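Local coordinates for Cas13d (uncultured Ruminococcus sp, PDB 6IV9), which binds a CRISPR RNA as a Cas13d effector and, through its two HEPN domains, processes that RNA and cleaves target RNA, at residues A[355-369]-A[405-417]. The protein carries 2 engineered substitutions. Residues are numbered along the deposited sequence; the frame is centred on the assembly and turned at random.
Sequences DIIRLYYDFIVLKSQ and KLMDFLLFCNYYR. With nucleotides of chain B.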
ATOM      1  N   ASP A 355      23.218   7.630  25.975  1.00 40.07           N
ATOM      2  CA  ASP A 355      21.894   6.975  25.973  1.00 41.37           C
ATOM      3  C   ASP A 355      20.953   7.739  25.046  1.00 37.23           C
ATOM      4  O   ASP A 355      20.254   7.112  24.303  1.00 38.20           O
ATOM      5  CB  ASP A 355      21.304   7.016  27.372  1.00 46.78           C
ATOM      6  CG  ASP A 355      20.387   5.852  27.631  1.00 59.67           C
ATOM      7  OD1 ASP A 355      20.539   4.851  26.939  1.00 73.33           O
ATOM      8  OD2 ASP A 355      19.530   5.971  28.505  1.00 70.94           O
ATOM      9  N   ILE A 356      20.973   9.056  25.119  1.00 33.16           N
ATOM     10  CA  ILE A 356      20.095   9.899  24.271  1.00 37.38           C
ATOM     11  C   ILE A 356      20.453   9.672  22.805  1.00 40.83           C
ATOM     12  O   ILE A 356      19.557   9.576  22.001  1.00 35.08           O
ATOM     13  CB  ILE A 356      20.227  11.371  24.693  1.00 37.14           C
ATOM     14  CG1 ILE A 356      19.566  11.593  26.050  1.00 41.98           C
ATOM     15  CG2 ILE A 356      19.673  12.307  23.640  1.00 36.45           C
ATOM     16  CD1 ILE A 356      19.918  12.891  26.680  1.00 49.30           C
ATOM     17  N   ILE A 357      21.737   9.597  22.501  1.00 33.85           N
ATOM     18  CA  ILE A 357      22.176   9.410  21.097  1.00 34.43           C
ATOM     19  C   ILE A 357      21.673   8.058  20.588  1.00 36.13           C
ATOM     20  O   ILE A 357      21.183   8.009  19.485  1.00 30.58           O
ATOM     21  CB  ILE A 357      23.699   9.573  20.992  1.00 34.15           C
ATOM     22  CG1 ILE A 357      24.104  11.027  21.231  1.00 36.64           C
ATOM     23  CG2 ILE A 357      24.195   9.072  19.659  1.00 35.17           C
ATOM     24  CD1 ILE A 357      25.576  11.232  21.479  1.00 37.65           C
ATOM     25  N   ARG A 358      21.796   7.013  21.394  1.00 30.36           N
ATOM     26  CA  ARG A 358      21.322   5.682  20.963  1.00 32.59           C
ATOM     27  C   ARG A 358      19.800   5.711  20.785  1.00 31.24           C
ATOM     28  O   ARG A 358      19.324   5.170  19.806  1.00 31.57           O
ATOM     29  CB  ARG A 358      21.831   4.620  21.930  1.00 38.11           C
ATOM     30  CG  ARG A 358      23.342   4.468  21.870  1.00 42.96           C
ATOM     31  CD  ARG A 358      23.862   3.249  22.593  1.00 48.71           C
ATOM     32  NE  ARG A 358      23.532   3.309  23.996  1.00 55.88           N
ATOM     33  CZ  ARG A 358      24.398   3.575  24.960  1.00 63.56           C
ATOM     34  NH1 ARG A 358      25.673   3.754  24.678  1.00 57.42           N
ATOM     35  NH2 ARG A 358      23.988   3.656  26.208  1.00 63.28           N
ATOM     36  N   LEU A 359      19.087   6.346  21.705  1.00 27.48           N
ATOM     37  CA  LEU A 359      17.613   6.429  21.596  1.00 30.54           C
ATOM     38  C   LEU A 359      17.227   7.219  20.343  1.00 29.73           C
ATOM     39  O   LEU A 359      16.261   6.869  19.721  1.00 30.71           O
ATOM     40  CB  LEU A 359      17.037   7.063  22.858  1.00 29.61           C
ATOM     41  CG  LEU A 359      16.938   6.137  24.064  1.00 34.48           C
ATOM     42  CD1 LEU A 359      16.766   6.925  25.342  1.00 37.31           C
ATOM     43  CD2 LEU A 359      15.812   5.146  23.898  1.00 38.84           C
ATOM     44  N   TYR A 360      17.951   8.284  20.047  1.00 27.38           N
ATOM     45  CA  TYR A 360      17.651   9.118  18.864  1.00 28.51           C
ATOM     46  C   TYR A 360      17.866   8.325  17.576  1.00 32.97           C
ATOM     47  O   TYR A 360      17.072   8.440  16.672  1.00 25.90           O
ATOM     48  CB  TYR A 360      18.370  10.459  18.902  1.00 29.38           C
ATOM     49  CG  TYR A 360      17.761  11.454  17.958  1.00 26.16           C
ATOM     50  CD1 TYR A 360      16.603  12.121  18.288  1.00 32.36           C
ATOM     51  CD2 TYR A 360      18.307  11.694  16.720  1.00 29.87           C
ATOM     52  CE1 TYR A 360      16.015  13.022  17.424  1.00 28.88           C
ATOM     53  CE2 TYR A 360      17.739  12.596  15.844  1.00 26.59           C
ATOM     54  CZ  TYR A 360      16.588  13.261  16.197  1.00 28.47           C
ATOM     55  OH  TYR A 360      16.028  14.153  15.350  1.00 31.00           O
ATOM     56  N   TYR A 361      18.913   7.509  17.533  1.00 27.66           N
ATOM     57  CA  TYR A 361      19.133   6.671  16.335  1.00 29.57           C
ATOM     58  C   TYR A 361      17.931   5.734  16.204  1.00 28.34           C
ATOM     59  O   TYR A 361      17.472   5.519  15.117  1.00 27.31           O
ATOM     60  CB  TYR A 361      20.429   5.863  16.411  1.00 29.05           C
ATOM     61  CG  TYR A 361      20.670   5.008  15.199  1.00 27.66           C
ATOM     62  CD1 TYR A 361      21.304   5.517  14.089  1.00 25.06           C
ATOM     63  CD2 TYR A 361      20.239   3.702  15.142  1.00 26.52           C
ATOM     64  CE1 TYR A 361      21.510   4.762  12.955  1.00 25.35           C
ATOM     65  CE2 TYR A 361      20.430   2.931  14.014  1.00 27.86           C
ATOM     66  CZ  TYR A 361      21.074   3.459  12.916  1.00 24.73           C
ATOM     67  OH  TYR A 361      21.288   2.720  11.802  1.00 27.99           O
ATOM     68  N   ASP A 362      17.465   5.202  17.324  1.00 26.67           N
ATOM     69  CA  ASP A 362      16.297   4.291  17.302  1.00 29.40           C
ATOM     70  C   ASP A 362      15.087   5.063  16.787  1.00 28.46           C
ATOM     71  O   ASP A 362      14.446   4.591  15.884  1.00 28.79           O
ATOM     72  CB  ASP A 362      15.999   3.771  18.706  1.00 32.74           C
ATOM     73  CG  ASP A 362      14.776   2.882  18.829  1.00 38.66           C
ATOM     74  OD1 ASP A 362      13.810   3.104  18.122  1.00 41.50           O
ATOM     75  OD2 ASP A 362      14.808   2.002  19.662  1.00 42.75           O
ATOM     76  N   PHE A 363      14.881   6.260  17.296  1.00 26.05           N
ATOM     77  CA  PHE A 363      13.711   7.080  16.929  1.00 27.86           C
ATOM     78  C   PHE A 363      13.700   7.346  15.422  1.00 28.94           C
ATOM     79  O   PHE A 363      12.641   7.376  14.866  1.00 28.42           O
ATOM     80  CB  PHE A 363      13.769   8.376  17.732  1.00 27.44           C
ATOM     81  CG  PHE A 363      12.698   9.386  17.434  1.00 27.65           C
ATOM     82  CD1 PHE A 363      11.450   9.285  18.010  1.00 29.78           C
ATOM     83  CD2 PHE A 363      12.951  10.453  16.602  1.00 32.22           C
ATOM     84  CE1 PHE A 363      10.475  10.221  17.744  1.00 31.98           C
ATOM     85  CE2 PHE A 363      11.974  11.387  16.336  1.00 33.21           C
ATOM     86  CZ  PHE A 363      10.739  11.265  16.903  1.00 30.25           C
ATOM     87  N   ILE A 364      14.848   7.639  14.826  1.00 27.30           N
ATOM     88  CA  ILE A 364      14.908   7.899  13.361  1.00 27.08           C
ATOM     89  C   ILE A 364      14.819   6.636  12.497  1.00 28.87           C
ATOM     90  O   ILE A 364      13.995   6.601  11.619  1.00 25.51           O
ATOM     91  CB  ILE A 364      16.174   8.705  13.023  1.00 27.85           C
ATOM     92  CG1 ILE A 364      16.166  10.069  13.707  1.00 30.49           C
ATOM     93  CG2 ILE A 364      16.357   8.832  11.526  1.00 28.46           C
ATOM     94  CD1 ILE A 364      15.105  10.995  13.202  1.00 31.30           C
ATOM     95  N   VAL A 365      15.656   5.647  12.773  1.00 25.73           N
ATOM     96  CA  VAL A 365      15.802   4.459  11.890  1.00 27.90           C
ATOM     97  C   VAL A 365      14.912   3.281  12.288  1.00 26.83           C
ATOM     98  O   VAL A 365      14.392   2.644  11.393  1.00 26.52           O
ATOM     99  CB  VAL A 365      17.279   4.039  11.836  1.00 27.56           C
ATOM    100  CG1 VAL A 365      17.496   2.834  10.959  1.00 28.89           C
ATOM    101  CG2 VAL A 365      18.167   5.182  11.394  1.00 27.76           C
ATOM    102  N   LEU A 366      14.893   2.932  13.565  1.00 26.95           N
ATOM    103  CA  LEU A 366      14.079   1.797  14.055  1.00 30.51           C
ATOM    104  C   LEU A 366      12.626   2.218  14.290  1.00 26.74           C
ATOM    105  O   LEU A 366      11.763   1.370  14.166  1.00 28.45           O
ATOM    106  CB  LEU A 366      14.714   1.227  15.325  1.00 35.76           C
ATOM    107  CG  LEU A 366      16.093   0.600  15.155  1.00 43.49           C
ATOM    108  CD1 LEU A 366      16.109  -0.400  14.027  1.00 48.54           C
ATOM    109  CD2 LEU A 366      17.131   1.647  14.889  1.00 52.40           C
ATOM    110  N   LYS A 367      12.419   3.477  14.652  1.00 24.24           N
ATOM    111  CA  LYS A 367      11.071   4.020  14.912  1.00 27.89           C
ATOM    112  C   LYS A 367      10.333   3.137  15.919  1.00 29.83           C
ATOM    113  O   LYS A 367       9.205   2.777  15.682  1.00 25.95           O
ATOM    114  CB  LYS A 367      10.323   4.312  13.614  1.00 27.59           C
ATOM    115  CG  LYS A 367      10.974   5.357  12.723  1.00 27.13           C
ATOM    116  CD  LYS A 367      10.000   6.116  11.890  1.00 26.79           C
ATOM    117  CE  LYS A 367      10.658   6.866  10.761  1.00 30.36           C
ATOM    118  NZ  LYS A 367      11.709   7.774  11.236  1.00 27.56           N
ATOM    119  N   SER A 368      10.970   2.907  17.068  1.00 27.35           N
ATOM    120  CA  SER A 368      10.412   2.121  18.202  1.00 27.59           C
ATOM    121  C   SER A 368       9.175   2.814  18.766  1.00 24.51           C
ATOM    122  O   SER A 368       8.323   2.149  19.296  1.00 28.41           O
ATOM    123  CB  SER A 368      11.421   1.863  19.267  1.00 31.90           C
ATOM    124  OG  SER A 368      12.332   0.892  18.845  1.00 29.96           O
ATOM    125  N   GLN A 369       9.047   4.116  18.533  1.00 23.45           N
ATOM    126  CA  GLN A 369       7.874   4.912  18.980  1.00 25.55           C
ATOM    127  C   GLN A 369       6.613   4.451  18.234  1.00 27.29           C
ATOM    128  O   GLN A 369       5.529   4.766  18.682  1.00 27.88           O
ATOM    129  CB  GLN A 369       8.109   6.410  18.817  1.00 25.50           C
ATOM    130  CG  GLN A 369       8.096   6.883  17.380  1.00 26.17           C
ATOM    131  CD  GLN A 369       9.462   6.787  16.748  1.00 28.67           C
ATOM    132  OE1 GLN A 369      10.352   6.151  17.275  1.00 28.60           O
ATOM    133  NE2 GLN A 369       9.619   7.393  15.591  1.00 26.24           N
ATOM    134  N   LYS A 405       9.518  16.482  15.799  1.00 27.85           N
ATOM    135  CA  LYS A 405      10.438  15.364  16.114  1.00 30.45           C
ATOM    136  C   LYS A 405      10.901  15.509  17.563  1.00 33.34           C
ATOM    137  O   LYS A 405      10.889  14.546  18.287  1.00 28.35           O
ATOM    138  CB  LYS A 405      11.652  15.391  15.186  1.00 31.97           C
ATOM    139  CG  LYS A 405      11.480  14.707  13.842  1.00 34.63           C
ATOM    140  CD  LYS A 405      12.746  14.582  13.057  1.00 32.91           C
ATOM    141  CE  LYS A 405      12.646  13.627  11.894  1.00 34.70           C
ATOM    142  NZ  LYS A 405      11.755  14.134  10.829  1.00 34.54           N
ATOM    143  N   LEU A 406      11.263  16.722  17.955  1.00 30.68           N
ATOM    144  CA  LEU A 406      11.727  16.950  19.340  1.00 31.21           C
ATOM    145  C   LEU A 406      10.604  16.636  20.325  1.00 26.08           C
ATOM    146  O   LEU A 406      10.867  15.962  21.283  1.00 29.95           O
ATOM    147  CB  LEU A 406      12.186  18.403  19.456  1.00 28.97           C
ATOM    148  CG  LEU A 406      13.453  18.712  18.674  1.00 32.25           C
ATOM    149  CD1 LEU A 406      13.652  20.199  18.493  1.00 32.28           C
ATOM    150  CD2 LEU A 406      14.652  18.075  19.334  1.00 34.91           C
ATOM    151  N   MET A 407       9.395  17.105  20.059  1.00 27.38           N
ATOM    152  CA  MET A 407       8.252  16.850  20.963  1.00 28.57           C
ATOM    153  C   MET A 407       7.939  15.352  21.008  1.00 30.39           C
ATOM    154  O   MET A 407       7.804  14.823  22.083  1.00 30.66           O
ATOM    155  CB  MET A 407       7.023  17.622  20.485  1.00 29.79           C
ATOM    156  CG  MET A 407       7.176  19.122  20.574  1.00 33.03           C
ATOM    157  SD  MET A 407       5.792  20.032  19.880  1.00 37.72           S
ATOM    158  CE  MET A 407       6.110  21.676  20.506  1.00 40.75           C
ATOM    159  N   ASP A 408       7.887  14.705  19.851  1.00 29.95           N
ATOM    160  CA  ASP A 408       7.597  13.255  19.751  1.00 27.88           C
ATOM    161  C   ASP A 408       8.690  12.471  20.488  1.00 29.59           C
ATOM    162  O   ASP A 408       8.370  11.517  21.154  1.00 28.76           O
ATOM    163  CB  ASP A 408       7.465  12.831  18.288  1.00 27.53           C
ATOM    164  CG  ASP A 408       6.200  13.327  17.608  1.00 34.23           C
ATOM    165  OD1 ASP A 408       5.408  13.987  18.261  1.00 36.80           O
ATOM    166  OD2 ASP A 408       6.013  13.027  16.445  1.00 37.22           O
ATOM    167  N   PHE A 409       9.938  12.902  20.366  1.00 29.84           N
ATOM    168  CA  PHE A 409      11.057  12.191  21.024  1.00 30.72           C
ATOM    169  C   PHE A 409      10.900  12.208  22.547  1.00 29.15           C
ATOM    170  O   PHE A 409      11.144  11.197  23.153  1.00 27.90           O
ATOM    171  CB  PHE A 409      12.400  12.776  20.614  1.00 29.32           C
ATOM    172  CG  PHE A 409      13.554  11.987  21.162  1.00 30.51           C
ATOM    173  CD1 PHE A 409      13.900  10.766  20.617  1.00 29.98           C
ATOM    174  CD2 PHE A 409      14.263  12.440  22.254  1.00 32.25           C
ATOM    175  CE1 PHE A 409      14.961  10.038  21.121  1.00 32.31           C
ATOM    176  CE2 PHE A 409      15.315  11.705  22.766  1.00 32.42           C
ATOM    177  CZ  PHE A 409      15.661  10.510  22.198  1.00 32.10           C
ATOM    178  N   LEU A 410      10.510  13.339  23.117  1.00 30.00           N
ATOM    179  CA  LEU A 410      10.327  13.415  24.584  1.00 31.36           C
ATOM    180  C   LEU A 410       9.223  12.443  24.997  1.00 31.58           C
ATOM    181  O   LEU A 410       9.397  11.746  25.961  1.00 31.66           O
ATOM    182  CB  LEU A 410       9.896  14.833  24.938  1.00 32.62           C
ATOM    183  CG  LEU A 410      10.962  15.912  24.821  1.00 40.16           C
ATOM    184  CD1 LEU A 410      10.402  17.233  25.295  1.00 40.65           C
ATOM    185  CD2 LEU A 410      12.194  15.540  25.615  1.00 42.42           C
ATOM    186  N   LEU A 411       8.119  12.428  24.262  1.00 29.95           N
ATOM    187  CA  LEU A 411       6.998  11.508  24.577  1.00 33.04           C
ATOM    188  C   LEU A 411       7.459  10.058  24.416  1.00 26.92           C
ATOM    189  O   LEU A 411       7.107   9.245  25.225  1.00 29.07           O
ATOM    190  CB  LEU A 411       5.854  11.803  23.615  1.00 32.56           C
ATOM    191  CG  LEU A 411       5.249  13.198  23.723  1.00 37.47           C
ATOM    192  CD1 LEU A 411       3.998  13.292  22.884  1.00 33.58           C
ATOM    193  CD2 LEU A 411       4.951  13.533  25.167  1.00 37.71           C
ATOM    194  N   PHE A 412       8.222   9.782  23.372  1.00 27.62           N
ATOM    195  CA  PHE A 412       8.692   8.403  23.117  1.00 27.48           C
ATOM    196  C   PHE A 412       9.544   7.916  24.289  1.00 32.72           C
ATOM    197  O   PHE A 412       9.304   6.858  24.810  1.00 30.65           O
ATOM    198  CB  PHE A 412       9.566   8.423  21.868  1.00 27.24           C
ATOM    199  CG  PHE A 412      10.466   7.233  21.671  1.00 29.29           C
ATOM    200  CD1 PHE A 412       9.976   5.946  21.735  1.00 30.20           C
ATOM    201  CD2 PHE A 412      11.802   7.407  21.380  1.00 32.43           C
ATOM    202  CE1 PHE A 412      10.808   4.862  21.542  1.00 28.99           C
ATOM    203  CE2 PHE A 412      12.629   6.322  21.182  1.00 32.70           C
ATOM    204  CZ  PHE A 412      12.131   5.054  21.267  1.00 29.61           C
ATOM    205  N   CYS A 413      10.490   8.732  24.723  1.00 31.41           N
ATOM    206  CA  CYS A 413      11.379   8.361  25.850  1.00 33.79           C
ATOM    207  C   CYS A 413      10.563   8.175  27.132  1.00 31.38           C
ATOM    208  O   CYS A 413      10.854   7.292  27.901  1.00 35.39           O
ATOM    209  CB  CYS A 413      12.475   9.399  26.011  1.00 33.80           C
ATOM    210  SG  CYS A 413      13.691   9.318  24.678  0.95 35.38           S
ATOM    211  N   ASN A 414       9.530   8.974  27.298  1.00 32.83           N
ATOM    212  CA  ASN A 414       8.689   8.897  28.507  1.00 34.20           C
ATOM    213  C   ASN A 414       8.059   7.514  28.617  1.00 40.25           C
ATOM    214  O   ASN A 414       8.067   6.969  29.697  1.00 36.79           O
ATOM    215  CB  ASN A 414       7.544   9.890  28.408  1.00 33.44           C
ATOM    216  CG  ASN A 414       6.657   9.852  29.624  1.00 40.86           C
ATOM    217  OD1 ASN A 414       7.073  10.245  30.695  1.00 40.17           O
ATOM    218  ND2 ASN A 414       5.447   9.369  29.461  1.00 36.52           N
ATOM    219  N   TYR A 415       7.538   6.984  27.515  1.00 32.29           N
ATOM    220  CA  TYR A 415       6.848   5.676  27.554  1.00 31.97           C
ATOM    221  C   TYR A 415       7.779   4.489  27.305  1.00 34.01           C
ATOM    222  O   TYR A 415       7.434   3.394  27.689  1.00 35.62           O
ATOM    223  CB  TYR A 415       5.732   5.694  26.520  1.00 31.48           C
ATOM    224  CG  TYR A 415       4.590   6.600  26.876  1.00 29.71           C
ATOM    225  CD1 TYR A 415       3.733   6.277  27.902  1.00 33.52           C
ATOM    226  CD2 TYR A 415       4.363   7.765  26.182  1.00 29.48           C
ATOM    227  CE1 TYR A 415       2.672   7.089  28.231  1.00 30.08           C
ATOM    228  CE2 TYR A 415       3.302   8.587  26.490  1.00 32.44           C
ATOM    229  CZ  TYR A 415       2.458   8.246  27.522  1.00 30.20           C
ATOM    230  OH  TYR A 415       1.411   9.029  27.834  1.00 36.98           O
ATOM    231  N   TYR A 416       8.865   4.709  26.585  1.00 32.18           N
ATOM    232  CA  TYR A 416       9.798   3.621  26.226  1.00 31.23           C
ATOM    233  C   TYR A 416      10.809   3.333  27.332  1.00 40.47           C
ATOM    234  O   TYR A 416      11.263   2.216  27.412  1.00 37.78           O
ATOM    235  CB  TYR A 416      10.550   4.007  24.962  1.00 33.90           C
ATOM    236  CG  TYR A 416      11.376   2.923  24.341  1.00 35.82           C
ATOM    237  CD1 TYR A 416      10.792   1.790  23.813  1.00 36.62           C
ATOM    238  CD2 TYR A 416      12.744   3.055  24.250  1.00 39.33           C
ATOM    239  CE1 TYR A 416      11.550   0.807  23.212  1.00 38.01           C
ATOM    240  CE2 TYR A 416      13.518   2.073  23.671  1.00 43.57           C
ATOM    241  CZ  TYR A 416      12.919   0.950  23.140  1.00 47.12           C
ATOM    242  OH  TYR A 416      13.688  -0.004  22.561  1.00 45.80           O
ATOM    243  N   ARG A 417      11.187   4.347  28.098  1.00 38.62           N
ATOM    244  CA  ARG A 417      12.222   4.145  29.132  1.00 42.40           C
ATOM    245  C   ARG A 417      11.743   4.562  30.524  1.00 40.71           C
ATOM    246  O   ARG A 417      11.776   3.753  31.408  1.00 42.67           O
ATOM    247  CB  ARG A 417      13.456   4.959  28.748  1.00 44.68           C
ATOM    248  CG  ARG A 417      14.312   4.333  27.656  1.00 58.08           C
ATOM    249  CD  ARG A 417      14.892   2.944  27.868  1.00 57.68           C
ATOM    250  NE  ARG A 417      16.146   2.753  27.153  1.00 66.93           N
ATOM    251  CZ  ARG A 417      17.250   3.459  27.385  1.00 62.66           C
ATOM    252  NH1 ARG A 417      18.324   3.288  26.640  1.00 65.33           N
ATOM    253  NH2 ARG A 417      17.283   4.336  28.363  1.00 60.26           N
TER
ATOM    254  P     U B  43      12.167  10.705   8.594  1.00 29.68           P
ATOM    255  OP1   U B  43      11.728   9.279   8.821  1.00 29.27           O
ATOM    256  OP2   U B  43      11.590  11.769   9.412  1.00 33.01           O
ATOM    257  O5'   U B  43      13.742  10.637   8.783  1.00 30.65           O
ATOM    258  C5'   U B  43      14.570  11.778   8.520  1.00 27.12           C
ATOM    259  C4'   U B  43      15.922  11.589   9.172  1.00 28.20           C
ATOM    260  O4'   U B  43      16.557  10.512   8.457  1.00 27.28           O
ATOM    261  C3'   U B  43      16.897  12.771   9.031  1.00 27.85           C
ATOM    262  O3'   U B  43      16.663  13.608  10.152  1.00 28.05           O
ATOM    263  C2'   U B  43      18.260  12.060   9.046  1.00 26.79           C
ATOM    264  O2'   U B  43      18.475  11.661  10.381  1.00 26.74           O
ATOM    265  C1'   U B  43      17.945  10.785   8.251  1.00 29.74           C
ATOM    266  N1    U B  43      18.198  10.904   6.808  1.00 32.36           N
ATOM    267  C2    U B  43      19.501  10.998   6.385  1.00 40.42           C
ATOM    268  O2    U B  43      20.448  10.938   7.141  1.00 45.28           O
ATOM    269  N3    U B  43      19.660  11.155   5.037  1.00 44.05           N
ATOM    270  C4    U B  43      18.676  11.225   4.086  1.00 48.68           C
ATOM    271  O4    U B  43      18.990  11.358   2.905  1.00 62.34           O
ATOM    272  C5    U B  43      17.350  11.119   4.596  1.00 44.43           C
ATOM    273  C6    U B  43      17.158  10.969   5.906  1.00 40.64           C
ATOM    274  P     A B  44      16.149  15.128  10.008  1.00 29.55           P
ATOM    275  OP1   A B  44      15.771  15.560  11.366  1.00 29.28           O
ATOM    276  OP2   A B  44      15.065  15.148   8.971  1.00 29.31           O
ATOM    277  O5'   A B  44      17.398  15.847   9.311  1.00 32.12           O
ATOM    278  C5'   A B  44      18.541  16.238  10.150  1.00 32.88           C
ATOM    279  C4'   A B  44      19.391  17.277   9.462  1.00 30.51           C
ATOM    280  O4'   A B  44      20.017  16.728   8.272  1.00 32.70           O
ATOM    281  C3'   A B  44      18.581  18.486   8.982  1.00 36.37           C
ATOM    282  O3'   A B  44      19.352  19.690   9.083  1.00 34.21           O
ATOM    283  C2'   A B  44      18.289  18.121   7.542  1.00 36.40           C
ATOM    284  O2'   A B  44      18.091  19.225   6.700  1.00 37.92           O
ATOM    285  C1'   A B  44      19.589  17.462   7.137  1.00 36.51           C
ATOM    286  N9    A B  44      19.426  16.520   6.043  1.00 41.64           N
ATOM    287  C8    A B  44      18.459  15.557   5.842  1.00 45.36           C
ATOM    288  N7    A B  44      18.649  14.838   4.763  1.00 49.02           N
ATOM    289  C5    A B  44      19.821  15.352   4.226  1.00 53.77           C
ATOM    290  C6    A B  44      20.565  15.008   3.097  1.00 61.87           C
ATOM    291  N6    A B  44      20.207  14.038   2.255  1.00 67.35           N
ATOM    292  N1    A B  44      21.691  15.714   2.840  1.00 66.34           N
ATOM    293  C2    A B  44      22.050  16.682   3.693  1.00 60.67           C
ATOM    294  N3    A B  44      21.437  17.090   4.802  1.00 58.60           N
ATOM    295  C4    A B  44      20.315  16.380   5.010  1.00 51.64           C
TER
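Phe409 sets one face against the edge of Tyr360 and its own edge against the face of Phe363, where helices 355-366 and 405-417 cross at 110° with axes 11.0 Å apart. Both aromatic pairs are thus edge-to-face, the Phe409 and Phe363 planes standing at 88° and Tyr360 CD1 lying 3.8 Å from Phe409 CD1. Phe409 CB adds a CH-pi contact, 4.3 Å from the Phe363 ring centroid and almost directly over it. The Tyr360 hydroxyl bonds outside the pair, to Asn340.

Knobs-into-holes packing extends the apolar seam. Leu359 sits among Phe409, Phe412, Cys413 and Arg417, its CD2 3.7 Å from Tyr416 CD2 at that ring's edge. Phe412 swings out with CG anti to its backbone N (chi1 162°), which brings CD1 within 3.5 Å of Gln369 CB. Beside it, Asp362 OD1 accepts from both Ser368 OG and Ser368 N, tying Ser368 back to the end of helix 355-366.

At the far end, Arg417 grips Asp355 end-on: NH1 reaches OD1 at 2.7 Å and NH2 reaches OD2 at 2.8 Å, both nearly straight, on their syn sides, somewhat out of the carboxylate plane but nearly in that of the guanidinium. An asparagine in place of Asp355 would probably leave Arg417 without its countercharge and break the two-pronged grip.

At the opposite end, Lys367 NZ and Lys405 NZ each donate to the U43 phosphate of chain B, to OP1 and OP2 respectively, both at 2.8 Å. The crossing thus joins an aromatic interior to a phosphate site built from both segments, consistent with sequence-independent hold on the CRISPR RNA backbone.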